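Side-chain contacts in putative glycosyl hydrolase (Bacteroides thetaiotaomicron VPI-5482, PDB 3K11), which is of unproven function but probably acts as a hydrolase, perhaps on carbohydrate substrates: residues F40-K45 with H398-V403; K224-A229 with L279-E284; D294-H299 with G343-I348; W313-D318 with Y323-A328; A328-V333 with H359-K364. All coordinates share one frame; numbering follows the deposited sequence.

Contact 1 of 5, residues F40-K45 with H398-V403; sequences FAYIDK and HGYGPV
Tyr400 meets Ile43 and Tyr42, which are neighbours on helix 29-45. It is the residue most covered by this contact. The methyl CG2 of Ile43 lies 3.6 Å from CD1 of the Tyr400 ring, and the two side chains run antiparallel past one another. CG2 sits beside the backbone N of Ile43, with chi1 63° placing the longer CG1 branch between N and the carbonyl carbon. Tyr42 joins further out along the ring: its CD2 is 4.2 Å from Tyr400 CE1. The two tyrosine hydroxyls have separate partners. Tyr400 OH bonds to Val394 O and Val371 N, and Tyr42 OH bonds to Gln370 NE2. A leucine in place of Tyr400 would probably deprive Val394 O and Val371 N of their hydroxyl partner and open a gap beside Tyr42. Trp84 of helix 82-98 touches both Ile43 and Tyr400. This is buried helix-to-helix packing between the first and last long helices of a largely helical fold, consistent with the six-hairpin toroid of this clan.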
# COMPACT_ATOMS: atom_id res chain seq x y z
N PHE A 40 32.87 -11.08 -11.26
CA PHE A 40 33.62 -12.33 -11.32
C PHE A 40 35.09 -12.11 -10.95
O PHE A 40 35.67 -12.88 -10.18
CB PHE A 40 33.52 -12.93 -12.72
CG PHE A 40 34.32 -14.19 -12.89
CD1 PHE A 40 33.99 -15.31 -12.17
CD2 PHE A 40 35.43 -14.23 -13.73
CE1 PHE A 40 34.73 -16.48 -12.28
CE2 PHE A 40 36.17 -15.39 -13.84
CZ PHE A 40 35.80 -16.53 -13.12
N ALA A 41 35.70 -11.07 -11.50
CA ALA A 41 37.14 -10.83 -11.22
C ALA A 41 37.33 -10.60 -9.73
O ALA A 41 38.26 -11.08 -9.10
CB ALA A 41 37.66 -9.64 -12.02
N TYR A 42 36.40 -9.86 -9.14
CA TYR A 42 36.48 -9.59 -7.72
C TYR A 42 36.36 -10.85 -6.87
O TYR A 42 37.17 -11.09 -6.01
CB TYR A 42 35.38 -8.58 -7.34
CG TYR A 42 35.31 -8.34 -5.85
CD1 TYR A 42 36.36 -7.75 -5.18
CD2 TYR A 42 34.20 -8.69 -5.13
CE1 TYR A 42 36.29 -7.54 -3.80
CE2 TYR A 42 34.13 -8.49 -3.77
CZ TYR A 42 35.16 -7.91 -3.12
OH TYR A 42 35.04 -7.73 -1.74
N ILE A 43 35.34 -11.66 -7.12
CA ILE A 43 35.12 -12.82 -6.26
C ILE A 43 36.21 -13.87 -6.45
O ILE A 43 36.49 -14.63 -5.54
CB ILE A 43 33.72 -13.45 -6.43
CG1 ILE A 43 33.51 -14.01 -7.85
CG2 ILE A 43 32.64 -12.42 -6.03
CD1 ILE A 43 32.89 -15.36 -7.87
N ASP A 44 36.79 -13.89 -7.64
CA ASP A 44 37.85 -14.86 -7.96
C ASP A 44 39.02 -14.68 -6.95
O ASP A 44 39.48 -15.68 -6.30
CB ASP A 44 38.32 -14.62 -9.39
CG ASP A 44 39.26 -15.70 -9.91
OD1 ASP A 44 39.27 -16.84 -9.38
OD2 ASP A 44 39.97 -15.38 -10.87
N LYS A 45 39.45 -13.42 -6.80
CA LYS A 45 40.56 -13.07 -5.87
C LYS A 45 40.19 -13.13 -4.39
O LYS A 45 41.07 -13.19 -3.54
CB LYS A 45 41.30 -11.75 -6.22
CG LYS A 45 40.52 -10.49 -6.67
CD LYS A 45 39.73 -9.78 -5.55
CE LYS A 45 40.62 -9.07 -4.59
NZ LYS A 45 40.07 -8.18 -3.52
N HIS A 398 25.23 -13.22 -0.23
CA HIS A 398 24.00 -13.53 -0.92
C HIS A 398 23.82 -12.75 -2.18
O HIS A 398 22.98 -13.11 -2.98
CB HIS A 398 22.80 -13.17 -0.04
CG HIS A 398 22.90 -13.70 1.34
ND1 HIS A 398 23.68 -13.11 2.29
CD2 HIS A 398 22.34 -14.80 1.91
CE1 HIS A 398 23.61 -13.83 3.40
NE2 HIS A 398 22.76 -14.83 3.20
N GLY A 399 24.54 -11.63 -2.32
CA GLY A 399 24.36 -10.82 -3.52
C GLY A 399 25.03 -11.36 -4.76
O GLY A 399 24.61 -11.09 -5.89
N TYR A 400 26.10 -12.12 -4.56
CA TYR A 400 27.04 -12.39 -5.67
C TYR A 400 26.48 -13.38 -6.70
O TYR A 400 26.49 -13.07 -7.91
CB TYR A 400 28.42 -12.81 -5.07
CG TYR A 400 29.01 -11.59 -4.40
CD1 TYR A 400 29.66 -10.63 -5.15
CD2 TYR A 400 28.72 -11.30 -3.08
CE1 TYR A 400 30.09 -9.42 -4.57
CE2 TYR A 400 29.17 -10.09 -2.49
CZ TYR A 400 29.85 -9.18 -3.24
OH TYR A 400 30.26 -7.97 -2.70
N GLY A 401 26.04 -14.55 -6.23
CA GLY A 401 25.46 -15.60 -7.08
C GLY A 401 24.33 -15.06 -7.91
O GLY A 401 24.31 -15.19 -9.13
N PRO A 402 23.37 -14.46 -7.25
CA PRO A 402 22.23 -13.92 -7.97
C PRO A 402 22.54 -12.87 -9.03
O PRO A 402 21.97 -12.92 -10.08
CB PRO A 402 21.36 -13.39 -6.86
CG PRO A 402 21.64 -14.25 -5.68
CD PRO A 402 23.15 -14.49 -5.79
N VAL A 403 23.47 -11.96 -8.77
CA VAL A 403 23.84 -10.97 -9.77
C VAL A 403 24.46 -11.67 -10.95
O VAL A 403 24.18 -11.32 -12.11
CB VAL A 403 24.77 -9.90 -9.14
CG1 VAL A 403 25.43 -9.04 -10.23
CG2 VAL A 403 23.93 -9.03 -8.14

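Contact 2 of 5, residues K224-A229 with L279-E284; sequences KYLAEA and LDVLPE
Two helices of the helical domain, 222-240 and 265-281, pack here through Leu226 and the residues Val281, Leu282 and Pro283. The fold is consistent with the six-hairpin arrangement of the family's clan. Helix 222-240 brings one residue to the contact, and the other side supplies three in a row where the chain passes from helix into loop. The contact is wholly apolar. Leu226 lies with CG beside its backbone N (chi1 -70°), and its two methyls divide the work. CD2 meets two residues. It is 3.8 Å from CG1 of Val281, where the side chains meet at a slant, and 3.9 Å from CD2 of Leu282. Leu282 runs past Leu226 in the opposite direction, and its end bends in toward helix 222-240. The backbones are closest at this pair, with Leu226 CA 7.1 Å from Leu282 CA. Around them, Ser215 of helix 202-217 and Tyr286 also touch Leu226, while Gln213 touches Val281. The contact is partly buried, and a bound 1,2-ethanediol lies close to the side chain of Pro283. The other methyl of Leu226, CD1, points at the proline ring and ends 4.0 Å from Pro283 CD.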
# COMPACT_ATOMS: atom_id res chain seq x y z
N LYS A 224 11.63 -41.71 -7.91
CA LYS A 224 11.51 -41.47 -6.49
C LYS A 224 11.86 -40.01 -6.13
O LYS A 224 11.17 -39.37 -5.36
CB LYS A 224 12.45 -42.42 -5.77
CG LYS A 224 12.63 -42.24 -4.26
CD LYS A 224 13.41 -43.46 -3.71
CE LYS A 224 14.44 -43.16 -2.68
NZ LYS A 224 15.52 -44.27 -2.70
N TYR A 225 12.93 -39.50 -6.72
CA TYR A 225 13.37 -38.14 -6.40
C TYR A 225 12.52 -37.07 -7.10
O TYR A 225 12.27 -36.01 -6.53
CB TYR A 225 14.89 -38.00 -6.62
CG TYR A 225 15.74 -38.83 -5.67
CD1 TYR A 225 15.37 -39.06 -4.35
CD2 TYR A 225 16.96 -39.32 -6.06
CE1 TYR A 225 16.16 -39.82 -3.50
CE2 TYR A 225 17.75 -40.07 -5.22
CZ TYR A 225 17.34 -40.30 -3.93
OH TYR A 225 18.11 -41.04 -3.06
N LEU A 226 12.07 -37.32 -8.32
CA LEU A 226 11.09 -36.40 -8.92
C LEU A 226 9.86 -36.27 -8.05
O LEU A 226 9.38 -35.19 -7.83
CB LEU A 226 10.68 -36.86 -10.35
CG LEU A 226 11.68 -36.78 -11.51
CD1 LEU A 226 11.13 -37.48 -12.80
CD2 LEU A 226 12.12 -35.33 -11.83
N ALA A 227 9.35 -37.38 -7.54
CA ALA A 227 8.17 -37.34 -6.73
C ALA A 227 8.41 -36.64 -5.43
O ALA A 227 7.56 -35.89 -4.98
CB ALA A 227 7.58 -38.75 -6.51
N GLU A 228 9.56 -36.88 -4.79
CA GLU A 228 9.86 -36.22 -3.50
C GLU A 228 10.06 -34.73 -3.69
O GLU A 228 9.56 -33.94 -2.88
CB GLU A 228 11.07 -36.85 -2.85
CG GLU A 228 11.41 -36.30 -1.44
CD GLU A 228 10.32 -36.57 -0.41
OE1 GLU A 228 9.42 -37.42 -0.66
OE2 GLU A 228 10.39 -35.95 0.66
N ALA A 229 10.74 -34.34 -4.76
CA ALA A 229 10.90 -32.89 -5.05
C ALA A 229 9.56 -32.18 -5.19
O ALA A 229 9.32 -31.10 -4.60
CB ALA A 229 11.78 -32.71 -6.29
N LEU A 279 11.26 -26.77 -12.28
CA LEU A 279 10.74 -26.78 -13.64
C LEU A 279 11.82 -27.03 -14.73
O LEU A 279 11.52 -27.53 -15.84
CB LEU A 279 9.89 -25.54 -13.90
CG LEU A 279 8.57 -25.46 -13.17
CD1 LEU A 279 8.06 -24.06 -13.23
CD2 LEU A 279 7.53 -26.49 -13.70
N ASP A 280 13.09 -26.74 -14.42
CA ASP A 280 14.18 -27.12 -15.30
C ASP A 280 14.34 -28.62 -15.38
O ASP A 280 14.87 -29.14 -16.35
CB ASP A 280 15.51 -26.54 -14.79
CG ASP A 280 15.67 -25.04 -15.09
OD1 ASP A 280 14.93 -24.47 -15.94
OD2 ASP A 280 16.61 -24.44 -14.49
N VAL A 281 13.93 -29.35 -14.34
CA VAL A 281 14.17 -30.81 -14.27
C VAL A 281 12.95 -31.64 -14.66
O VAL A 281 13.06 -32.67 -15.33
CB VAL A 281 14.62 -31.19 -12.86
CG1 VAL A 281 14.76 -32.67 -12.71
CG2 VAL A 281 15.98 -30.51 -12.50
N LEU A 282 11.76 -31.22 -14.24
CA LEU A 282 10.56 -32.01 -14.49
C LEU A 282 10.32 -32.23 -15.97
O LEU A 282 10.34 -31.27 -16.73
CB LEU A 282 9.28 -31.34 -13.96
CG LEU A 282 9.13 -31.19 -12.45
CD1 LEU A 282 7.79 -30.53 -12.13
CD2 LEU A 282 9.31 -32.58 -11.70
N PRO A 283 10.01 -33.47 -16.35
CA PRO A 283 9.51 -33.75 -17.69
C PRO A 283 8.33 -32.87 -17.98
O PRO A 283 7.57 -32.57 -17.08
CB PRO A 283 9.08 -35.21 -17.61
CG PRO A 283 9.96 -35.79 -16.55
CD PRO A 283 10.16 -34.70 -15.54
N GLU A 284 8.13 -32.48 -19.24
CA GLU A 284 7.05 -31.57 -19.54
C GLU A 284 5.68 -32.21 -19.37
O GLU A 284 4.72 -31.49 -19.17
CB GLU A 284 7.19 -31.01 -20.93
CG GLU A 284 8.47 -30.20 -21.04
CD GLU A 284 8.34 -28.99 -21.92
OE1 GLU A 284 7.61 -29.06 -22.94
OE2 GLU A 284 8.98 -27.97 -21.58

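Contact 3 of 5, residues D294-H299 with G343-I348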
# COMPACT_ATOMS: atom_id res chain seq x y z
N ASP A 294 1.34 -23.61 -12.13
CA ASP A 294 0.34 -22.69 -11.60
C ASP A 294 0.85 -21.88 -10.39
O ASP A 294 0.62 -20.68 -10.32
CB ASP A 294 -0.92 -23.44 -11.20
CG ASP A 294 -1.74 -23.93 -12.40
OD1 ASP A 294 -1.44 -23.56 -13.56
OD2 ASP A 294 -2.67 -24.72 -12.15
N TYR A 295 1.52 -22.54 -9.45
CA TYR A 295 2.13 -21.85 -8.33
C TYR A 295 3.17 -20.87 -8.79
O TYR A 295 3.23 -19.72 -8.31
CB TYR A 295 2.79 -22.81 -7.33
CG TYR A 295 1.88 -23.24 -6.22
CD1 TYR A 295 1.39 -22.33 -5.32
CD2 TYR A 295 1.55 -24.59 -6.05
CE1 TYR A 295 0.55 -22.71 -4.29
CE2 TYR A 295 0.73 -24.98 -4.99
CZ TYR A 295 0.23 -24.02 -4.14
OH TYR A 295 -0.57 -24.41 -3.09
N PHE A 296 4.01 -21.29 -9.73
CA PHE A 296 5.05 -20.39 -10.29
C PHE A 296 4.46 -19.17 -10.95
O PHE A 296 4.79 -18.03 -10.63
CB PHE A 296 5.87 -21.12 -11.35
CG PHE A 296 6.95 -20.25 -11.97
CD1 PHE A 296 7.98 -19.71 -11.19
CD2 PHE A 296 6.88 -19.92 -13.32
CE1 PHE A 296 8.92 -18.84 -11.74
CE2 PHE A 296 7.83 -19.06 -13.91
CZ PHE A 296 8.86 -18.54 -13.12
N ARG A 297 3.51 -19.41 -11.84
CA ARG A 297 2.86 -18.29 -12.50
C ARG A 297 2.13 -17.32 -11.56
O ARG A 297 2.17 -16.10 -11.79
CB ARG A 297 1.95 -18.81 -13.60
CG ARG A 297 2.73 -19.29 -14.81
CD ARG A 297 1.78 -19.79 -15.84
NE ARG A 297 2.57 -20.12 -17.03
CZ ARG A 297 2.32 -21.13 -17.85
NH1 ARG A 297 1.25 -21.92 -17.67
NH2 ARG A 297 3.16 -21.37 -18.86
N ALA A 298 1.46 -17.82 -10.53
CA ALA A 298 0.79 -16.97 -9.56
C ALA A 298 1.81 -16.14 -8.78
O ALA A 298 1.57 -14.96 -8.50
CB ALA A 298 -0.07 -17.78 -8.58
N HIS A 299 2.95 -16.73 -8.45
CA HIS A 299 4.00 -16.02 -7.72
C HIS A 299 4.64 -14.93 -8.59
O HIS A 299 4.90 -13.81 -8.14
CB HIS A 299 5.05 -17.02 -7.24
CG HIS A 299 5.96 -16.48 -6.19
ND1 HIS A 299 7.21 -17.02 -5.95
CD2 HIS A 299 5.82 -15.45 -5.31
CE1 HIS A 299 7.78 -16.36 -4.95
NE2 HIS A 299 6.96 -15.41 -4.54
N GLY A 343 10.00 -20.08 -22.19
CA GLY A 343 8.66 -20.05 -22.73
C GLY A 343 7.58 -20.19 -21.67
O GLY A 343 6.45 -20.47 -22.02
N TRP A 344 7.92 -20.01 -20.39
CA TRP A 344 6.94 -20.15 -19.30
C TRP A 344 6.09 -18.91 -19.06
O TRP A 344 4.93 -19.03 -18.66
CB TRP A 344 7.64 -20.49 -17.99
CG TRP A 344 8.48 -21.70 -18.04
CD1 TRP A 344 8.39 -22.75 -18.87
CD2 TRP A 344 9.53 -22.01 -17.12
NE1 TRP A 344 9.34 -23.69 -18.55
CE2 TRP A 344 10.06 -23.24 -17.48
CE3 TRP A 344 10.09 -21.33 -16.04
CZ2 TRP A 344 11.10 -23.82 -16.79
CZ3 TRP A 344 11.14 -21.90 -15.35
CH2 TRP A 344 11.65 -23.12 -15.75
N ILE A 345 6.64 -17.74 -19.32
CA ILE A 345 5.92 -16.47 -19.18
C ILE A 345 6.17 -15.59 -20.39
O ILE A 345 7.06 -15.80 -21.20
CB ILE A 345 6.26 -15.76 -17.81
CG1 ILE A 345 7.67 -15.13 -17.83
CG2 ILE A 345 6.01 -16.69 -16.60
CD1 ILE A 345 8.11 -14.42 -16.51
N ASP A 346 5.30 -14.60 -20.53
CA ASP A 346 5.25 -13.76 -21.69
C ASP A 346 6.34 -12.71 -21.78
O ASP A 346 6.60 -11.96 -20.83
CB ASP A 346 3.89 -13.07 -21.68
CG ASP A 346 3.57 -12.39 -22.96
OD1 ASP A 346 3.20 -13.08 -23.97
OD2 ASP A 346 3.67 -11.15 -22.95
N ALA A 347 6.98 -12.63 -22.94
CA ALA A 347 8.09 -11.70 -23.14
C ALA A 347 7.64 -10.24 -23.16
O ALA A 347 8.36 -9.37 -22.66
CB ALA A 347 8.87 -12.05 -24.41
N ILE A 348 6.50 -9.95 -23.81
CA ILE A 348 6.05 -8.57 -23.93
C ILE A 348 5.74 -8.05 -22.51
O ILE A 348 6.12 -6.92 -22.10
CB ILE A 348 4.80 -8.43 -24.83
CG1 ILE A 348 5.15 -8.68 -26.31
CG2 ILE A 348 4.22 -7.02 -24.68
CD1 ILE A 348 3.93 -8.88 -27.26
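The polar part of the contact is a side-on grip by Arg297 on the backbone oxygen of Trp344. NH2 of Arg297 donates to Trp344 O at 2.9 Å, and NE of Arg297 donates to the same Trp344 O at 3.1 Å. The oxygen lies close to the guanidinium plane. NE approaches in the carbonyl plane, while NH2 is tilted 17° from it. An extended chain from CG to NE carries the group there. A methionine at Arg297 would probably leave Trp344 O without both of these donors and the turn less firmly tied to helix 289-304. That turn follows a Schellman motif at Gly343, which ends helix 326-342, and leads to Asp346, the N-cap of helix 347-362. The aromatic part is an offset edge-to-face pair. The edge of Trp344 points at the face of Phe296, with the planes at 82° and the centroids of the Phe296 ring and the Trp344 six-membered ring 5.7 Å apart. There is one further apolar contact: Ile345 CG2 lies 4.0 Å from Phe296 CE2.

Contact 4 of 5, residues W313-D318 with Y323-A328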
# COMPACT_ATOMS: atom_id res chain seq x y z
N TRP A 313 13.03 -4.40 -5.72
CA TRP A 313 11.94 -4.78 -4.85
C TRP A 313 12.29 -4.45 -3.38
O TRP A 313 13.46 -4.28 -3.01
CB TRP A 313 11.61 -6.25 -5.03
CG TRP A 313 10.86 -6.58 -6.27
CD1 TRP A 313 9.50 -6.78 -6.36
CD2 TRP A 313 11.37 -6.75 -7.59
NE1 TRP A 313 9.15 -7.08 -7.66
CE2 TRP A 313 10.27 -7.07 -8.43
CE3 TRP A 313 12.65 -6.67 -8.17
CZ2 TRP A 313 10.41 -7.31 -9.78
CZ3 TRP A 313 12.79 -6.96 -9.54
CH2 TRP A 313 11.68 -7.27 -10.32
N HIS A 314 11.23 -4.29 -2.59
CA HIS A 314 11.32 -3.93 -1.18
C HIS A 314 11.59 -5.17 -0.29
O HIS A 314 11.01 -6.26 -0.51
CB HIS A 314 10.04 -3.25 -0.74
CG HIS A 314 9.78 -1.94 -1.38
ND1 HIS A 314 10.27 -0.74 -0.87
CD2 HIS A 314 9.06 -1.61 -2.49
CE1 HIS A 314 9.86 0.25 -1.65
NE2 HIS A 314 9.14 -0.24 -2.64
N GLN A 315 12.38 -4.93 0.77
CA GLN A 315 12.79 -5.94 1.79
C GLN A 315 11.60 -6.77 2.29
O GLN A 315 11.69 -7.98 2.40
CB GLN A 315 13.46 -5.21 2.94
CG GLN A 315 13.71 -5.96 4.20
CD GLN A 315 14.82 -6.91 4.15
OE1 GLN A 315 15.26 -7.35 3.08
NE2 GLN A 315 15.31 -7.29 5.34
N LEU A 316 10.51 -6.08 2.62
CA LEU A 316 9.19 -6.75 2.77
C LEU A 316 8.43 -6.32 1.52
O LEU A 316 8.18 -5.13 1.31
CB LEU A 316 8.44 -6.33 4.03
CG LEU A 316 9.05 -6.89 5.35
CD1 LEU A 316 8.23 -6.45 6.60
CD2 LEU A 316 9.24 -8.43 5.30
N LEU A 317 8.06 -7.29 0.69
CA LEU A 317 7.65 -6.99 -0.69
C LEU A 317 6.47 -6.08 -0.79
O LEU A 317 6.39 -5.20 -1.70
CB LEU A 317 7.37 -8.26 -1.44
CG LEU A 317 8.55 -9.14 -1.83
CD1 LEU A 317 8.04 -10.53 -2.28
CD2 LEU A 317 9.43 -8.47 -2.94
N ASP A 318 5.54 -6.28 0.17
CA ASP A 318 4.27 -5.58 0.19
C ASP A 318 4.25 -4.41 1.15
O ASP A 318 3.18 -3.92 1.53
CB ASP A 318 3.11 -6.54 0.50
CG ASP A 318 3.29 -7.28 1.82
OD1 ASP A 318 4.43 -7.31 2.34
OD2 ASP A 318 2.27 -7.86 2.30
N TYR A 323 13.17 -0.93 2.94
CA TYR A 323 14.26 -0.60 2.01
C TYR A 323 14.30 -1.45 0.77
O TYR A 323 13.87 -2.60 0.78
CB TYR A 323 15.61 -0.61 2.72
CG TYR A 323 16.19 -1.89 3.21
CD1 TYR A 323 16.90 -2.72 2.36
CD2 TYR A 323 16.17 -2.23 4.56
CE1 TYR A 323 17.52 -3.84 2.81
CE2 TYR A 323 16.78 -3.39 5.02
CZ TYR A 323 17.47 -4.18 4.15
OH TYR A 323 18.14 -5.30 4.60
N LEU A 324 14.89 -0.89 -0.30
CA LEU A 324 15.07 -1.59 -1.56
C LEU A 324 16.29 -2.50 -1.41
O LEU A 324 17.39 -2.04 -1.10
CB LEU A 324 15.29 -0.60 -2.69
CG LEU A 324 14.10 0.35 -2.95
CD1 LEU A 324 14.40 1.40 -4.07
CD2 LEU A 324 12.81 -0.47 -3.27
N GLU A 325 16.13 -3.77 -1.72
CA GLU A 325 17.18 -4.79 -1.47
C GLU A 325 17.66 -5.47 -2.73
O GLU A 325 16.89 -5.91 -3.58
CB GLU A 325 16.62 -5.78 -0.45
CG GLU A 325 17.67 -6.59 0.31
CD GLU A 325 18.15 -7.81 -0.48
OE1 GLU A 325 17.25 -8.46 -1.09
OE2 GLU A 325 19.37 -8.14 -0.44
N THR A 326 18.97 -5.56 -2.83
CA THR A 326 19.62 -5.94 -4.07
C THR A 326 19.57 -7.43 -4.37
O THR A 326 19.34 -7.81 -5.53
CB THR A 326 21.08 -5.48 -4.03
OG1 THR A 326 21.13 -4.05 -3.87
CG2 THR A 326 21.85 -5.91 -5.34
N SER A 327 19.85 -8.28 -3.37
CA SER A 327 19.96 -9.71 -3.68
C SER A 327 18.62 -10.29 -4.18
O SER A 327 18.58 -11.00 -5.17
CB SER A 327 20.50 -10.54 -2.52
OG SER A 327 19.67 -10.51 -1.37
N ALA A 328 17.53 -9.94 -3.54
CA ALA A 328 16.23 -10.39 -3.99
C ALA A 328 15.93 -9.90 -5.38
O ALA A 328 15.41 -10.63 -6.22
CB ALA A 328 15.13 -9.89 -3.04
O HOH W 1 15.43 -9.24 0.87
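Gln315 N donates to Tyr323 O at 2.8 Å, the shortest polar bond between the two segments. Glu325 N donates to Trp313 O at 3.0 Å. The side chain of Glu325 caps the helix that follows. Its OE2 accepts from both Ser327 OG, at 2.6 Å, and Ser327 N, at 3.0 Å. The hydroxyl uses the syn lone pair of OE2, whereas the amide comes from above the carboxylate plane. Glu325 OE1 takes Ala328 N, completing the N-cap of helix 326-342. It also accepts from a water that donates to Gln315 OE1 as well, so the cap is linked across the hairpin. The Gln315 amide stacks on the Tyr323 ring with the planes 20° apart, and Gln315 CB sits over the ring centre. CG lies anti to the Gln315 backbone N (chi1 167°), and a bend at chi2 lays the amide along the ring. NE2 of that amide bonds to Tyr387 O. On His314, the Leu324 methyl CD2 lies over one ring face, 3.5 Å from its centroid. The buried carboxylate is thus well supplied with donors, and the helix N terminus would probably favour its negative charge.

Contact 5 of 5, residues A328-V333 with H359-K364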
# COMPACT_ATOMS: atom_id res chain seq x y z
N ALA A 328 17.53 -9.94 -3.54
CA ALA A 328 16.23 -10.39 -3.99
C ALA A 328 15.93 -9.90 -5.38
O ALA A 328 15.41 -10.63 -6.22
CB ALA A 328 15.13 -9.89 -3.04
N THR A 329 16.26 -8.63 -5.63
CA THR A 329 16.05 -8.04 -6.93
C THR A 329 16.77 -8.82 -8.00
O THR A 329 16.17 -9.16 -9.05
CB THR A 329 16.49 -6.55 -6.94
OG1 THR A 329 15.70 -5.82 -5.99
CG2 THR A 329 16.33 -5.94 -8.34
N ALA A 330 18.02 -9.19 -7.73
CA ALA A 330 18.79 -9.98 -8.69
C ALA A 330 18.16 -11.36 -8.94
O ALA A 330 18.11 -11.84 -10.09
CB ALA A 330 20.27 -10.16 -8.20
N ILE A 331 17.77 -12.03 -7.87
CA ILE A 331 17.09 -13.32 -7.98
C ILE A 331 15.84 -13.19 -8.89
O ILE A 331 15.66 -14.02 -9.81
CB ILE A 331 16.66 -13.92 -6.63
CG1 ILE A 331 17.87 -14.25 -5.73
CG2 ILE A 331 15.80 -15.19 -6.86
CD1 ILE A 331 17.50 -14.41 -4.20
N TYR A 332 15.00 -12.18 -8.67
CA TYR A 332 13.82 -12.00 -9.50
C TYR A 332 14.17 -11.78 -10.94
O TYR A 332 13.51 -12.31 -11.85
CB TYR A 332 12.94 -10.87 -9.04
CG TYR A 332 12.46 -11.03 -7.60
CD1 TYR A 332 12.06 -12.26 -7.09
CD2 TYR A 332 12.35 -9.94 -6.77
CE1 TYR A 332 11.60 -12.38 -5.78
CE2 TYR A 332 11.89 -10.06 -5.44
CZ TYR A 332 11.54 -11.28 -4.96
OH TYR A 332 11.12 -11.43 -3.65
N VAL A 333 15.18 -10.97 -11.18
CA VAL A 333 15.63 -10.73 -12.59
C VAL A 333 16.02 -12.07 -13.24
O VAL A 333 15.65 -12.33 -14.38
CB VAL A 333 16.80 -9.72 -12.65
CG1 VAL A 333 17.45 -9.64 -14.06
CG2 VAL A 333 16.30 -8.30 -12.21
N HIS A 359 18.95 -3.08 -14.77
CA HIS A 359 19.50 -1.73 -14.64
C HIS A 359 19.70 -1.37 -13.17
O HIS A 359 20.74 -0.80 -12.78
CB HIS A 359 18.59 -0.69 -15.29
CG HIS A 359 18.71 -0.61 -16.78
ND1 HIS A 359 19.89 -0.31 -17.42
CD2 HIS A 359 17.78 -0.77 -17.75
CE1 HIS A 359 19.69 -0.29 -18.73
NE2 HIS A 359 18.41 -0.55 -18.95
N ALA A 360 18.72 -1.74 -12.35
CA ALA A 360 18.73 -1.46 -10.92
C ALA A 360 19.94 -2.18 -10.28
O ALA A 360 20.79 -1.57 -9.63
CB ALA A 360 17.44 -1.95 -10.27
N VAL A 361 20.04 -3.46 -10.52
CA VAL A 361 21.10 -4.27 -9.95
C VAL A 361 22.51 -3.84 -10.43
O VAL A 361 23.47 -3.75 -9.63
CB VAL A 361 20.83 -5.78 -10.31
CG1 VAL A 361 21.98 -6.63 -10.09
CG2 VAL A 361 19.60 -6.26 -9.48
N ALA A 362 22.66 -3.58 -11.73
CA ALA A 362 23.95 -3.20 -12.26
C ALA A 362 24.44 -1.90 -11.60
O ALA A 362 25.62 -1.71 -11.42
CB ALA A 362 23.88 -3.08 -13.79
N GLY A 363 23.53 -1.02 -11.24
CA GLY A 363 23.86 0.20 -10.49
C GLY A 363 24.41 -0.02 -9.10
O GLY A 363 24.94 0.90 -8.49
N LYS A 364 24.32 -1.24 -8.59
CA LYS A 364 24.84 -1.58 -7.26
C LYS A 364 26.13 -2.39 -7.34
O LYS A 364 26.65 -2.82 -6.32
CB LYS A 364 23.78 -2.34 -6.48
CG LYS A 364 22.56 -1.49 -6.17
CD LYS A 364 22.86 -0.50 -5.07
CE LYS A 364 21.71 0.49 -4.95
NZ LYS A 364 21.99 1.49 -3.88
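Helices 326-342 and 347-362 come closest at Ala330 and Val361, whose CA atoms are 6.3 Å apart. Segment 328-333 is helical throughout, with regular bonds such as Val333 N to Thr329 O. Segment 359-364 lies near the C-terminal end of helix 347-362. The short CA distance reflects the small residue on one side: Ala330 offers little more than a methyl and its backbone. Val361 carries the contact through one branch. With CG1 anti to the backbone N (chi1 165°), the other methyl, CG2, lies beside N and is 3.5 Å from CG2 of Thr329, tighter than usual for two methyls. Thr329 and Val361 overlap alongside each other, each pointing toward the opposing helix. The same Val361 CG2 also approaches the backbone of the facing helix, at 3.8 Å from Ala330 N, and stands 4.2 Å from Ala330 CB. The Thr329 methyl faces the valine while its hydroxyl bonds to Glu325 O and Trp313 N, which is consistent with a fixed rotation. The contact is buried and apolar. Helix 400-416 packs against both partners, with Val403 touching Ala330 and Val361, while Thr329 OG1 ties helix 326-342 to strand 313-314.

From the N terminus, residues 40-45 open the longest loop. Contact 1 closes it 353 residues later, at 398-403, joining the first long helix to helix 400-416. The other four contacts fall within that span. Contact 2 closes first, between helices 222-240 and 265-281. Contact 3 then opens on helix 289-304 and closes at 343-348, with the hairpin of contact 4 lying wholly between its segments. Contact 5 starts before contact 3 closes and ends after it, so these two cross. Contacts 4 and 5 share Ala328. Contacts 2 and 3 touch where Leu279 meets Trp344, and contacts 1 and 5 where Pro402 and Val403 meet Ala330.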